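Local coordinates for transmembrane oligosaccharyl transferase, putative (Archaeoglobus fulgidus, PDB 3VGP), which belongs to the AglB family of putative membrane-embedded transferases and is represented here by its C-terminal globular domain, at residues V35-D40 with Y88-D93; F68-S73 with A107-A112. The protein carries 1 engineered substitution. All coordinates share one frame; numbering follows the deposited sequence.

Contact 1 of 2, residues V35-D40 with Y88-D93; sequences VMSWWD and YVVTAD
Met-36 lies opposite Val-89 and bonds to the residues on both sides of it. Its N-H donates to Tyr-88 O (N to O 2.8 Å, 170° at the hydrogen), and its carbonyl oxygen accepts from Val-90 N at 3.0 Å. Both acceptors are met nearly head-on. CA-H...O contacts fill in between, Val-35 CA lying 3.4 Å from Tyr-88 O and Val-89 CA an equal distance from Met-36 O. This is the tight half, a short parallel pairing at the edge of a mixed sheet that continues from strand 88-91 to strand 156-161. Val-35, with CG1 anti to its N (chi1 -179°), sets that methyl 4.0 Å from Val-90 CG2, the two side chains crossing at a slant on the face packed by Trp-8 and Met-15 of helix 6-20. On the other face Met-36 CB and Val-89 CG2 are 4.4 Å apart, and the selenomethionine chain leads away from strand 88-91 to Phe-68. Past the Met-36 O bond the chains are bridged by a water instead of directly. It accepts from Trp-38 N (2.9 Å) and donates to Val-90 O (2.8 Å), so this carbonyl is satisfied; Ser-37 OG also lies close to this water. Trp-38, whose N-H holds the water, opens the WWDYG signature of the family. This loose side is partly exposed: Trp-39 turns to the rings of Trp-44 and Tyr-47, and Asp-40 sits at the N-cap of helix 41-44, its OD1 making a weak hydrogen bond to Gly-42 N, while Asp-93 on the diverging chain bonds to His-137.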
loop_
_atom_site.group_PDB
_atom_site.type_symbol
_atom_site.label_atom_id
_atom_site.label_comp_id
_atom_site.label_asym_id
_atom_site.label_seq_id
_atom_site.Cartn_x
_atom_site.Cartn_y
_atom_site.Cartn_z
ATOM N N VAL A 35 -0.932 8.518 -2.120
ATOM C CA VAL A 35 -0.153 7.327 -1.826
ATOM C C VAL A 35 -0.868 6.328 -0.935
ATOM O O VAL A 35 -1.393 6.687 0.118
ATOM C CB VAL A 35 1.182 7.715 -1.148
ATOM C CG1 VAL A 35 2.010 6.462 -0.858
ATOM C CG2 VAL A 35 1.948 8.691 -2.034
HETATM N N MSE A 36 -0.902 5.077 -1.376
HETATM C CA MSE A 36 -1.509 4.023 -0.582
HETATM C C MSE A 36 -0.415 3.117 -0.051
HETATM O O MSE A 36 0.309 2.483 -0.823
HETATM C CB MSE A 36 -2.476 3.186 -1.403
HETATM C CG MSE A 36 -2.990 2.008 -0.608
HETATM SE SE MSE A 36 -4.222 0.995 -1.618
HETATM C CE MSE A 36 -5.748 2.121 -1.402
ATOM N N SER A 37 -0.297 3.052 1.269
ATOM C CA SER A 37 0.723 2.225 1.897
ATOM C C SER A 37 0.215 1.780 3.260
ATOM O O SER A 37 -0.818 2.264 3.730
ATOM C CB SER A 37 2.015 3.034 2.057
ATOM O OG SER A 37 3.102 2.213 2.452
ATOM N N TRP A 38 0.938 0.855 3.886
ATOM C CA TRP A 38 0.567 0.356 5.200
ATOM C C TRP A 38 1.337 1.185 6.212
ATOM O O TRP A 38 2.544 1.016 6.386
ATOM C CB TRP A 38 0.934 -1.118 5.350
ATOM C CG TRP A 38 0.422 -1.714 6.626
ATOM C CD1 TRP A 38 1.167 -2.214 7.659
ATOM C CD2 TRP A 38 -0.947 -1.867 7.009
ATOM N NE1 TRP A 38 0.345 -2.669 8.659
ATOM C CE2 TRP A 38 -0.958 -2.470 8.287
ATOM C CE3 TRP A 38 -2.166 -1.555 6.397
ATOM C CZ2 TRP A 38 -2.143 -2.765 8.965
ATOM C CZ3 TRP A 38 -3.346 -1.850 7.072
ATOM C CH2 TRP A 38 -3.323 -2.447 8.342
ATOM N N TRP A 39 0.622 2.079 6.881
ATOM C CA TRP A 39 1.232 2.975 7.844
ATOM C C TRP A 39 1.122 2.595 9.304
ATOM O O TRP A 39 0.177 1.933 9.726
ATOM C CB TRP A 39 0.631 4.377 7.722
ATOM C CG TRP A 39 0.988 5.121 6.489
ATOM C CD1 TRP A 39 0.313 5.123 5.304
ATOM C CD2 TRP A 39 2.106 5.996 6.321
ATOM N NE1 TRP A 39 0.942 5.951 4.406
ATOM C CE2 TRP A 39 2.046 6.498 5.006
ATOM C CE3 TRP A 39 3.154 6.405 7.159
ATOM C CZ2 TRP A 39 2.996 7.393 4.503
ATOM C CZ3 TRP A 39 4.099 7.295 6.658
ATOM C CH2 TRP A 39 4.012 7.778 5.342
ATOM N N ASP A 40 2.117 3.046 10.058
ATOM C CA ASP A 40 2.145 2.898 11.500
ATOM C C ASP A 40 1.717 4.312 11.877
ATOM O O ASP A 40 2.213 5.283 11.299
ATOM C CB ASP A 40 3.563 2.630 12.005
ATOM C CG ASP A 40 3.705 2.882 13.497
ATOM O OD1 ASP A 40 3.717 4.063 13.901
ATOM O OD2 ASP A 40 3.798 1.902 14.268
ATOM N N TYR A 88 0.156 6.248 -6.429
ATOM C CA TYR A 88 1.169 5.278 -6.035
ATOM C C TYR A 88 0.729 4.307 -4.955
ATOM O O TYR A 88 0.015 4.668 -4.016
ATOM C CB TYR A 88 2.422 5.995 -5.531
ATOM C CG TYR A 88 3.110 6.862 -6.560
ATOM C CD1 TYR A 88 3.623 6.310 -7.730
ATOM C CD2 TYR A 88 3.260 8.232 -6.353
ATOM C CE1 TYR A 88 4.273 7.104 -8.674
ATOM C CE2 TYR A 88 3.908 9.038 -7.294
ATOM C CZ TYR A 88 4.410 8.462 -8.450
ATOM O OH TYR A 88 5.050 9.241 -9.390
ATOM N N VAL A 89 1.174 3.065 -5.108
ATOM C CA VAL A 89 0.925 2.010 -4.137
ATOM C C VAL A 89 2.331 1.545 -3.760
ATOM O O VAL A 89 3.161 1.297 -4.634
ATOM C CB VAL A 89 0.142 0.829 -4.749
ATOM C CG1 VAL A 89 0.061 -0.303 -3.741
ATOM C CG2 VAL A 89 -1.265 1.278 -5.128
ATOM N N VAL A 90 2.602 1.424 -2.468
ATOM C CA VAL A 90 3.937 1.035 -2.028
ATOM C C VAL A 90 3.932 -0.239 -1.197
ATOM O O VAL A 90 3.113 -0.392 -0.294
ATOM C CB VAL A 90 4.580 2.160 -1.191
ATOM C CG1 VAL A 90 6.042 1.837 -0.910
ATOM C CG2 VAL A 90 4.452 3.485 -1.924
ATOM N N THR A 91 4.856 -1.143 -1.508
ATOM C CA THR A 91 4.978 -2.405 -0.782
ATOM C C THR A 91 6.396 -2.532 -0.225
ATOM O O THR A 91 7.262 -1.712 -0.521
ATOM C CB THR A 91 4.681 -3.629 -1.692
ATOM O OG1 THR A 91 5.670 -3.725 -2.727
ATOM C CG2 THR A 91 3.297 -3.491 -2.334
ATOM N N ALA A 92 6.616 -3.550 0.602
ATOM C CA ALA A 92 7.928 -3.800 1.197
ATOM C C ALA A 92 7.906 -5.220 1.742
ATOM O O ALA A 92 6.834 -5.786 1.955
ATOM C CB ALA A 92 8.205 -2.806 2.323
ATOM N N ASP A 93 9.076 -5.805 1.980
ATOM C CA ASP A 93 9.105 -7.177 2.485
ATOM C C ASP A 93 8.299 -7.331 3.768
ATOM O O ASP A 93 7.630 -8.349 3.968
ATOM C CB ASP A 93 10.542 -7.644 2.759
ATOM C CG ASP A 93 11.334 -7.899 1.493
ATOM O OD1 ASP A 93 10.721 -8.065 0.418
ATOM O OD2 ASP A 93 12.584 -7.956 1.582
HETATM O O HOH W 1 3.106 -0.399 2.493
#

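Contact 2 of 2, residues F68-S73 with A107-A112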
loop_
_atom_site.group_PDB
_atom_site.type_symbol
_atom_site.label_atom_id
_atom_site.label_comp_id
_atom_site.label_asym_id
_atom_site.label_seq_id
_atom_site.Cartn_x
_atom_site.Cartn_y
_atom_site.Cartn_z
ATOM N N PHE A 68 -7.333 -3.467 -0.043
ATOM C CA PHE A 68 -6.628 -3.461 -1.317
ATOM C C PHE A 68 -5.606 -4.590 -1.379
ATOM O O PHE A 68 -5.602 -5.385 -2.318
ATOM C CB PHE A 68 -5.922 -2.112 -1.503
ATOM C CG PHE A 68 -5.054 -2.036 -2.729
ATOM C CD1 PHE A 68 -5.557 -1.554 -3.930
ATOM C CD2 PHE A 68 -3.728 -2.448 -2.677
ATOM C CE1 PHE A 68 -4.752 -1.481 -5.060
ATOM C CE2 PHE A 68 -2.915 -2.381 -3.803
ATOM C CZ PHE A 68 -3.430 -1.896 -4.997
ATOM N N PHE A 69 -4.745 -4.665 -0.369
ATOM C CA PHE A 69 -3.706 -5.684 -0.344
ATOM C C PHE A 69 -4.232 -7.112 -0.262
ATOM O O PHE A 69 -3.672 -8.007 -0.895
ATOM C CB PHE A 69 -2.718 -5.416 0.801
ATOM C CG PHE A 69 -1.797 -4.240 0.548
ATOM C CD1 PHE A 69 -1.190 -4.068 -0.701
ATOM C CD2 PHE A 69 -1.520 -3.321 1.559
ATOM C CE1 PHE A 69 -0.321 -2.997 -0.934
ATOM C CE2 PHE A 69 -0.653 -2.249 1.340
ATOM C CZ PHE A 69 -0.051 -2.085 0.091
ATOM N N THR A 70 -5.310 -7.324 0.488
ATOM C CA THR A 70 -5.872 -8.667 0.631
ATOM C C THR A 70 -6.840 -9.079 -0.476
ATOM O O THR A 70 -7.341 -10.208 -0.476
ATOM C CB THR A 70 -6.574 -8.837 2.003
ATOM O OG1 THR A 70 -7.613 -7.859 2.147
ATOM C CG2 THR A 70 -5.573 -8.662 3.126
ATOM N N ALA A 71 -7.103 -8.182 -1.423
ATOM C CA ALA A 71 -8.006 -8.508 -2.522
ATOM C C ALA A 71 -7.450 -9.686 -3.315
ATOM O O ALA A 71 -6.241 -9.796 -3.510
ATOM C CB ALA A 71 -8.182 -7.302 -3.438
ATOM N N LYS A 72 -8.339 -10.570 -3.763
ATOM C CA LYS A 72 -7.933 -11.733 -4.545
ATOM C C LYS A 72 -7.975 -11.429 -6.041
ATOM O O LYS A 72 -7.311 -12.096 -6.835
ATOM C CB LYS A 72 -8.843 -12.922 -4.232
ATOM C CG LYS A 72 -8.666 -13.487 -2.826
ATOM C CD LYS A 72 -7.284 -14.107 -2.655
ATOM C CE LYS A 72 -7.069 -14.645 -1.244
ATOM N NZ LYS A 72 -8.042 -15.720 -0.891
ATOM N N SER A 73 -8.759 -10.426 -6.421
ATOM C CA SER A 73 -8.872 -10.045 -7.825
ATOM C C SER A 73 -8.408 -8.610 -8.031
ATOM O O SER A 73 -8.693 -7.731 -7.220
ATOM C CB SER A 73 -10.320 -10.185 -8.309
ATOM O OG SER A 73 -11.135 -9.133 -7.824
ATOM N N ALA A 107 -1.550 -8.545 10.590
ATOM C CA ALA A 107 -2.213 -7.334 11.059
ATOM C C ALA A 107 -3.080 -6.779 9.938
ATOM O O ALA A 107 -4.206 -6.346 10.166
ATOM C CB ALA A 107 -1.176 -6.289 11.492
ATOM N N ILE A 108 -2.544 -6.794 8.723
ATOM C CA ILE A 108 -3.285 -6.311 7.566
ATOM C C ILE A 108 -4.551 -7.149 7.396
ATOM O O ILE A 108 -5.638 -6.611 7.183
ATOM C CB ILE A 108 -2.417 -6.392 6.283
ATOM C CG1 ILE A 108 -1.329 -5.313 6.331
ATOM C CG2 ILE A 108 -3.281 -6.232 5.048
ATOM C CD1 ILE A 108 -0.304 -5.397 5.197
HETATM N N MSE A 109 -4.411 -8.467 7.502
HETATM C CA MSE A 109 -5.557 -9.358 7.379
HETATM C C MSE A 109 -6.625 -9.040 8.426
HETATM O O MSE A 109 -7.814 -9.007 8.106
HETATM C CB MSE A 109 -5.119 -10.817 7.516
HETATM C CG MSE A 109 -4.367 -11.351 6.311
HETATM SE SE MSE A 109 -4.140 -13.264 6.417
HETATM C CE MSE A 109 -5.973 -13.768 6.078
ATOM N N ARG A 110 -6.206 -8.800 9.666
ATOM C CA ARG A 110 -7.154 -8.480 10.734
ATOM C C ARG A 110 -7.943 -7.214 10.423
ATOM O O ARG A 110 -9.164 -7.182 10.579
ATOM C CB ARG A 110 -6.437 -8.300 12.077
ATOM C CG ARG A 110 -5.746 -9.549 12.594
ATOM C CD ARG A 110 -5.450 -9.450 14.083
ATOM N NE ARG A 110 -4.615 -10.559 14.532
ATOM C CZ ARG A 110 -3.301 -10.620 14.347
ATOM N NH1 ARG A 110 -2.671 -9.630 13.727
ATOM N NH2 ARG A 110 -2.616 -11.672 14.774
ATOM N N ILE A 111 -7.241 -6.171 9.992
ATOM C CA ILE A 111 -7.884 -4.902 9.662
ATOM C C ILE A 111 -8.857 -5.075 8.498
ATOM O O ILE A 111 -9.884 -4.392 8.428
ATOM C CB ILE A 111 -6.835 -3.824 9.308
ATOM C CG1 ILE A 111 -5.977 -3.517 10.537
ATOM C CG2 ILE A 111 -7.521 -2.561 8.805
ATOM C CD1 ILE A 111 -6.759 -2.990 11.724
ATOM N N ALA A 112 -8.537 -5.995 7.592
ATOM C CA ALA A 112 -9.396 -6.264 6.443
ATOM C C ALA A 112 -10.617 -7.079 6.864
ATOM O O ALA A 112 -11.522 -7.309 6.059
ATOM C CB ALA A 112 -8.621 -7.013 5.365
#
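Thr-70 has chi1 near 58°, which tucks OG1 between its own N and carbonyl carbon and swings CG2 out toward Ile-108. Ile-108 CG2, anti to its N (CG1 at chi1 -72°), faces the threonine; the two CG2 atoms meet at 3.9 Å as the side chains slide past each other in opposite directions. Thr-70 OG1 also packs on the methyl of Ala-112 (OG1 to CB 3.5 Å). Its polar need is met by Ala-66 O, one turn back in helix 58-69, which holds the hydroxyl against its own helix while CG2 does the reaching. The C-terminal end of helix 58-69, with Thr-70 just after it, packs against helix 105-111, with Ile-108 and Ala-112, four residues apart, both facing Thr-70. Met-109 adds a looser touch, its CG 4.3 Å from Thr-70 CG2, before its selenium-bearing chain turns to Ile-124 and Phe-127 of helix 121-129. On the other flank Ile-108 CD1 approaches the Phe-69 ring obliquely, 4.4 Å from CD2. All five touching residues are buried, and Lys-67 NZ adds a polar tie to Ala-112 O.

Overall arrangement
From the N terminus, helix 6-20 precedes segment 35-40, whose strand pairs with 88-93 to close contact 1 over 47 intervening residues, many of them helical. Helix 58-69 lies within that loop and ends at segment 68-73. Contact 2 then joins it to 107-112, beyond strand 88-91, so the two loops cross. The contact centres are 13 Å apart, yet they touch: the selenium of Met-36 packs on Phe-68, Phe-69 CZ lies 3.6 Å from Val-90 O, and the Trp-38 ring rests on Ile-108 and Ile-111. The C-terminal end of helix 58-69 thus packs on both the sheet of contact 1 and helix 105-111, while Trp-38 reaches that helix directly.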